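Putative eukaryotic translation initiation factor eIF-4E (Leishmania major, PDB 5WB5) probably binds the 5' cap of messenger RNA, including the cap 4 of trypanosomatids, and acts in the initiation of translation. Local coordinates at residues 56-61 against 77-82; 82-87 against 91-96. All coordinates share one frame; numbering follows the deposited sequence.

Interaction 1: 56-61 against 77-82; sequences EEFFVM and YHFFQE
F58 and M61 pack against F79 in a small apolar contact between one face of helix 55-64 and strand 75-81, in the buried layer between the helices and the curved antiparallel sheet of the eIF4E fold. The backbones stay well apart, with F58 CA 11.1 Å from F79 CA, and side chains alone bridge the gap. F79 reaches into it from the strand: its CG is anti to the backbone N (chi1 -171°), and the ring stands off toward the helix, to be met by F58 and M61. M61 answers with a chain extended as far as SD and then bent, a shape that leaves both SD and the terminal methyl beside the same corner of the ring. M61 CE lies 3.8 Å from F79 CE1. The sulfur makes a Met-aromatic contact, SD being 5.0 Å from the F79 ring centroid in an oblique approach, 71° from the ring normal. F58 touches more loosely; F79 CZ meets the edge of the F58 ring near its plane, 4.3 Å from F58 CD1.

Further apolar side chains close round the contact. L142 and V146 of helix 133-147 touch both phenylalanines, and the ring of W27 meets that of F79 with nearly parallel planes. The helix itself is tied at its start to the preceding strand, where E57 bonds to H53 N through OE1 and to S54 OG through its backbone N. E56, F59 and V60 instead pack on apolar side chains of the chain of another protein.

Only 96 Å² is buried between the two segments, and no hydrogen bond crosses. The helix is therefore seated here mainly by dispersion and exclusion of water; the oblique sulfur-aromatic approach adds at most a weakly directional term.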
loop_
_atom_site.group_PDB
_atom_site.type_symbol
_atom_site.label_atom_id
_atom_site.label_comp_id
_atom_site.label_asym_id
_atom_site.label_seq_id
_atom_site.Cartn_x
_atom_site.Cartn_y
_atom_site.Cartn_z
ATOM N N GLU A 56 3.675 5.068 -14.218
ATOM C CA GLU A 56 3.554 6.520 -14.142
ATOM C C GLU A 56 2.405 6.926 -13.229
ATOM O O GLU A 56 2.558 7.811 -12.377
ATOM C CB GLU A 56 3.361 7.106 -15.542
ATOM C CG GLU A 56 4.540 6.902 -16.485
ATOM C CD GLU A 56 4.553 5.529 -17.138
ATOM O OE1 GLU A 56 3.775 4.655 -16.706
ATOM O OE2 GLU A 56 5.338 5.324 -18.087
ATOM N N GLU A 57 1.236 6.303 -13.410
ATOM C CA GLU A 57 0.116 6.569 -12.513
ATOM C C GLU A 57 0.500 6.279 -11.070
ATOM O O GLU A 57 0.145 7.034 -10.158
ATOM C CB GLU A 57 -1.096 5.728 -12.915
ATOM C CG GLU A 57 -1.777 6.174 -14.189
ATOM C CD GLU A 57 -3.162 5.574 -14.354
ATOM O OE1 GLU A 57 -3.396 4.453 -13.853
ATOM O OE2 GLU A 57 -4.023 6.230 -14.979
ATOM N N PHE A 58 1.221 5.178 -10.848
ATOM C CA PHE A 58 1.647 4.823 -9.501
ATOM C C PHE A 58 2.490 5.932 -8.886
ATOM O O PHE A 58 2.271 6.333 -7.736
ATOM C CB PHE A 58 2.422 3.507 -9.543
ATOM C CG PHE A 58 3.116 3.167 -8.259
ATOM C CD1 PHE A 58 2.414 2.637 -7.192
ATOM C CD2 PHE A 58 4.477 3.362 -8.127
ATOM C CE1 PHE A 58 3.058 2.314 -6.016
ATOM C CE2 PHE A 58 5.125 3.044 -6.952
ATOM C CZ PHE A 58 4.416 2.519 -5.896
ATOM N N PHE A 59 3.457 6.454 -9.643
ATOM C CA PHE A 59 4.326 7.484 -9.084
ATOM C C PHE A 59 3.600 8.813 -8.910
ATOM O O PHE A 59 3.940 9.583 -8.005
ATOM C CB PHE A 59 5.573 7.643 -9.946
ATOM C CG PHE A 59 6.614 6.597 -9.676
ATOM C CD1 PHE A 59 7.399 6.663 -8.534
ATOM C CD2 PHE A 59 6.789 5.533 -10.541
ATOM C CE1 PHE A 59 8.347 5.699 -8.272
ATOM C CE2 PHE A 59 7.735 4.565 -10.283
ATOM C CZ PHE A 59 8.517 4.648 -9.146
ATOM N N VAL A 60 2.586 9.095 -9.729
ATOM C CA VAL A 60 1.768 10.285 -9.493
ATOM C C VAL A 60 0.989 10.133 -8.190
ATOM O O VAL A 60 0.955 11.044 -7.346
ATOM C CB VAL A 60 0.832 10.536 -10.689
ATOM C CG1 VAL A 60 -0.117 11.680 -10.397
ATOM C CG2 VAL A 60 1.640 10.848 -11.936
ATOM N N MET A 61 0.342 8.979 -8.016
ATOM C CA MET A 61 -0.296 8.656 -6.747
ATOM C C MET A 61 0.658 8.915 -5.589
ATOM O O MET A 61 0.323 9.627 -4.636
ATOM C CB MET A 61 -0.748 7.194 -6.759
ATOM C CG MET A 61 -1.455 6.726 -5.498
ATOM S SD MET A 61 -1.555 4.925 -5.411
ATOM C CE MET A 61 0.127 4.525 -4.945
ATOM N N TYR A 77 -3.652 3.425 5.270
ATOM C CA TYR A 77 -3.584 3.265 3.823
ATOM C C TYR A 77 -3.841 1.805 3.478
ATOM O O TYR A 77 -3.239 0.906 4.074
ATOM C CB TYR A 77 -2.207 3.665 3.276
ATOM C CG TYR A 77 -1.932 5.147 3.130
ATOM C CD1 TYR A 77 -2.864 6.003 2.552
ATOM C CD2 TYR A 77 -0.725 5.689 3.556
ATOM C CE1 TYR A 77 -2.603 7.356 2.415
ATOM C CE2 TYR A 77 -0.456 7.039 3.424
ATOM C CZ TYR A 77 -1.397 7.867 2.852
ATOM O OH TYR A 77 -1.130 9.211 2.719
ATOM N N HIS A 78 -4.724 1.573 2.514
ATOM C CA HIS A 78 -4.933 0.254 1.936
ATOM C C HIS A 78 -4.579 0.334 0.461
ATOM O O HIS A 78 -4.830 1.352 -0.184
ATOM C CB HIS A 78 -6.383 -0.223 2.098
ATOM C CG HIS A 78 -6.941 -0.024 3.474
ATOM N ND1 HIS A 78 -7.092 -1.057 4.372
ATOM C CD2 HIS A 78 -7.393 1.089 4.101
ATOM C CE1 HIS A 78 -7.608 -0.590 5.496
ATOM N NE2 HIS A 78 -7.800 0.710 5.357
ATOM N N PHE A 79 -4.004 -0.736 -0.076
ATOM C CA PHE A 79 -3.574 -0.766 -1.473
ATOM C C PHE A 79 -3.821 -2.184 -1.969
ATOM O O PHE A 79 -3.051 -3.093 -1.650
ATOM C CB PHE A 79 -2.109 -0.364 -1.599
ATOM C CG PHE A 79 -1.647 -0.165 -3.013
ATOM C CD1 PHE A 79 -1.991 0.978 -3.713
ATOM C CD2 PHE A 79 -0.850 -1.113 -3.634
ATOM C CE1 PHE A 79 -1.560 1.166 -5.012
ATOM C CE2 PHE A 79 -0.417 -0.930 -4.930
ATOM C CZ PHE A 79 -0.770 0.211 -5.620
ATOM N N PHE A 80 -4.903 -2.377 -2.724
ATOM C CA PHE A 80 -5.366 -3.717 -3.065
ATOM C C PHE A 80 -5.646 -3.827 -4.553
ATOM O O PHE A 80 -5.980 -2.839 -5.210
ATOM C CB PHE A 80 -6.634 -4.090 -2.284
ATOM C CG PHE A 80 -6.359 -4.615 -0.908
ATOM C CD1 PHE A 80 -5.841 -3.785 0.072
ATOM C CD2 PHE A 80 -6.612 -5.942 -0.594
ATOM C CE1 PHE A 80 -5.579 -4.266 1.341
ATOM C CE2 PHE A 80 -6.353 -6.429 0.671
ATOM C CZ PHE A 80 -5.836 -5.588 1.642
ATOM N N GLN A 81 -5.514 -5.044 -5.082
ATOM C CA GLN A 81 -5.831 -5.268 -6.486
ATOM C C GLN A 81 -7.227 -4.744 -6.796
ATOM O O GLN A 81 -8.130 -4.783 -5.954
ATOM C CB GLN A 81 -5.738 -6.756 -6.835
ATOM C CG GLN A 81 -6.253 -7.088 -8.230
ATOM C CD GLN A 81 -5.906 -8.496 -8.669
ATOM O OE1 GLN A 81 -5.179 -9.212 -7.981
ATOM N NE2 GLN A 81 -6.421 -8.898 -9.826
ATOM N N GLU A 82 -7.401 -4.237 -8.013
ATOM C CA GLU A 82 -8.696 -3.702 -8.408
ATOM C C GLU A 82 -9.755 -4.796 -8.347
ATOM O O GLU A 82 -9.509 -5.946 -8.722
ATOM C CB GLU A 82 -8.627 -3.113 -9.816
ATOM C CG GLU A 82 -9.841 -2.273 -10.181
ATOM C CD GLU A 82 -9.685 -1.571 -11.514
ATOM O OE1 GLU A 82 -8.894 -2.052 -12.352
ATOM O OE2 GLU A 82 -10.351 -0.535 -11.722
#

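Interaction 2: 82-87 against 91-96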
loop_
_atom_site.group_PDB
_atom_site.type_symbol
_atom_site.label_atom_id
_atom_site.label_comp_id
_atom_site.label_asym_id
_atom_site.label_seq_id
_atom_site.Cartn_x
_atom_site.Cartn_y
_atom_site.Cartn_z
ATOM N N GLU A 82 -7.401 -4.237 -8.013
ATOM C CA GLU A 82 -8.696 -3.702 -8.408
ATOM C C GLU A 82 -9.755 -4.796 -8.347
ATOM O O GLU A 82 -9.509 -5.946 -8.722
ATOM C CB GLU A 82 -8.627 -3.113 -9.816
ATOM C CG GLU A 82 -9.841 -2.273 -10.181
ATOM C CD GLU A 82 -9.685 -1.571 -11.514
ATOM O OE1 GLU A 82 -8.894 -2.052 -12.352
ATOM O OE2 GLU A 82 -10.351 -0.535 -11.722
ATOM N N GLY A 83 -10.940 -4.431 -7.867
ATOM C CA GLY A 83 -11.988 -5.406 -7.653
ATOM C C GLY A 83 -11.799 -6.254 -6.420
ATOM O O GLY A 83 -12.411 -7.320 -6.313
ATOM N N VAL A 84 -10.966 -5.813 -5.479
ATOM C CA VAL A 84 -10.692 -6.556 -4.255
ATOM C C VAL A 84 -10.745 -5.563 -3.102
ATOM O O VAL A 84 -9.890 -4.676 -3.003
ATOM C CB VAL A 84 -9.331 -7.268 -4.293
ATOM C CG1 VAL A 84 -9.047 -7.961 -2.968
ATOM C CG2 VAL A 84 -9.294 -8.268 -5.439
ATOM N N LYS A 85 -11.742 -5.706 -2.233
ATOM C CA LYS A 85 -11.859 -4.818 -1.090
ATOM C C LYS A 85 -10.878 -5.235 0.007
ATOM O O LYS A 85 -10.560 -6.418 0.148
ATOM C CB LYS A 85 -13.281 -4.838 -0.542
ATOM C CG LYS A 85 -14.349 -4.425 -1.547
ATOM C CD LYS A 85 -15.744 -4.482 -0.933
ATOM C CE LYS A 85 -16.820 -4.104 -1.942
ATOM N NZ LYS A 85 -18.192 -4.211 -1.367
ATOM N N PRO A 86 -10.381 -4.268 0.800
ATOM C CA PRO A 86 -9.436 -4.575 1.897
ATOM C C PRO A 86 -10.121 -5.138 3.140
ATOM O O PRO A 86 -9.917 -4.649 4.255
ATOM C CB PRO A 86 -8.787 -3.219 2.162
ATOM C CG PRO A 86 -9.842 -2.241 1.853
ATOM C CD PRO A 86 -10.627 -2.822 0.696
ATOM N N MET A 87 -10.929 -6.179 2.955
ATOM C CA MET A 87 -11.707 -6.763 4.037
ATOM C C MET A 87 -11.744 -8.276 3.887
ATOM O O MET A 87 -11.660 -8.809 2.776
ATOM C CB MET A 87 -13.134 -6.204 4.056
ATOM C CG MET A 87 -13.212 -4.720 4.381
ATOM S SD MET A 87 -14.882 -4.058 4.220
ATOM C CE MET A 87 -15.082 -4.072 2.440
ATOM N N PRO A 91 -14.117 -12.138 -1.262
ATOM C CA PRO A 91 -13.768 -13.515 -1.647
ATOM C C PRO A 91 -12.280 -13.718 -1.872
ATOM O O PRO A 91 -11.790 -14.848 -1.753
ATOM C CB PRO A 91 -14.565 -13.734 -2.939
ATOM C CG PRO A 91 -15.691 -12.766 -2.866
ATOM C CD PRO A 91 -15.158 -11.568 -2.137
ATOM N N ALA A 92 -11.545 -12.656 -2.207
ATOM C CA ALA A 92 -10.111 -12.790 -2.431
ATOM C C ALA A 92 -9.356 -13.004 -1.127
ATOM O O ALA A 92 -8.278 -13.609 -1.131
ATOM C CB ALA A 92 -9.581 -11.551 -3.151
ATOM N N ASN A 93 -9.900 -12.524 -0.009
ATOM C CA ASN A 93 -9.235 -12.608 1.285
ATOM C C ASN A 93 -9.893 -13.598 2.235
ATOM O O ASN A 93 -9.421 -13.750 3.367
ATOM C CB ASN A 93 -9.198 -11.224 1.944
ATOM C CG ASN A 93 -8.580 -10.171 1.052
ATOM O OD1 ASN A 93 -7.575 -10.418 0.387
ATOM N ND2 ASN A 93 -9.182 -8.988 1.027
ATOM N N LYS A 94 -10.961 -14.275 1.813
ATOM C CA LYS A 94 -11.683 -15.158 2.725
ATOM C C LYS A 94 -10.800 -16.314 3.186
ATOM O O LYS A 94 -10.690 -16.584 4.388
ATOM C CB LYS A 94 -12.956 -15.677 2.050
ATOM C CG LYS A 94 -12.709 -16.562 0.837
ATOM C CD LYS A 94 -13.998 -16.958 0.141
ATOM C CE LYS A 94 -13.712 -17.815 -1.082
ATOM N NZ LYS A 94 -14.954 -18.374 -1.684
ATOM N N LYS A 95 -10.153 -17.003 2.244
ATOM C CA LYS A 95 -9.325 -18.153 2.594
ATOM C C LYS A 95 -7.948 -17.736 3.087
ATOM O O LYS A 95 -7.335 -18.456 3.882
ATOM C CB LYS A 95 -9.173 -19.084 1.388
ATOM C CG LYS A 95 -10.456 -19.775 0.958
ATOM C CD LYS A 95 -10.242 -20.609 -0.297
ATOM C CE LYS A 95 -11.527 -21.291 -0.736
ATOM N NZ LYS A 95 -11.352 -22.063 -1.998
ATOM N N GLY A 96 -7.453 -16.590 2.635
ATOM C CA GLY A 96 -6.108 -16.167 2.950
ATOM C C GLY A 96 -6.015 -15.481 4.297
ATOM O O GLY A 96 -6.919 -15.530 5.133
#
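Different first torsions turn V84 and N93 into the space between the two segments. In V84, chi1 of 177° sets CG1 beside the carbonyl carbon and carries it to A92 CB, 3.6 Å away. N93 has its CG beside the backbone N instead (chi1 -54°), which sends the amide across to the chain at K85 to M87. There N93 ND2 donates to M87 O at 3.0 Å in a nearly straight bond (171°). The acceptor lies in the plane of the N93 amide, whereas the donor stands well above the carbonyl plane of M87. The same nitrogen is also 3.0 Å from K85 O, an atom that takes a weak bond from M87 N across the inverse gamma turn centred on P86.

M87 O can only accept, which sets the orientation of the amide, and N93 OD1 is bonded at the other end to T165 OG1 of strand 164-171. D90 braces the turn further, OD2 accepting from K85 N and OD1 from A92 N. K85 extends outward to a salt bridge with E43, and M87 packs on W42 and E43. N93, with D90 and the V84-A92 contact, thus closes an irregular loop back on the short helix 91-94. In eIF4E proteins the stretch between these two segments carries a tryptophan and a glutamate that help hold the 7-methylguanine; the contact flanks that stretch, consistent with framing the cap pocket.

In the fold
Interaction 1 closes before interaction 2 opens along the chain, and E82, at the exit of strand 75-81, belongs to both. Their centres lie about 16 Å apart. The strand connects them through its alternating side chains: F79 faces helices 55-64 and 133-147, while H78 and F80 point to the other face of the sheet, where P86 CB packs 3.5 Å from F80 CE1 and F80 CE2 also lies against N93 ND2. An inner strand of the sheet thus packs against helices on one face and against the loop leading to helix 91-94 on the other, so the hydrophobic core and the probable cap-binding side share it.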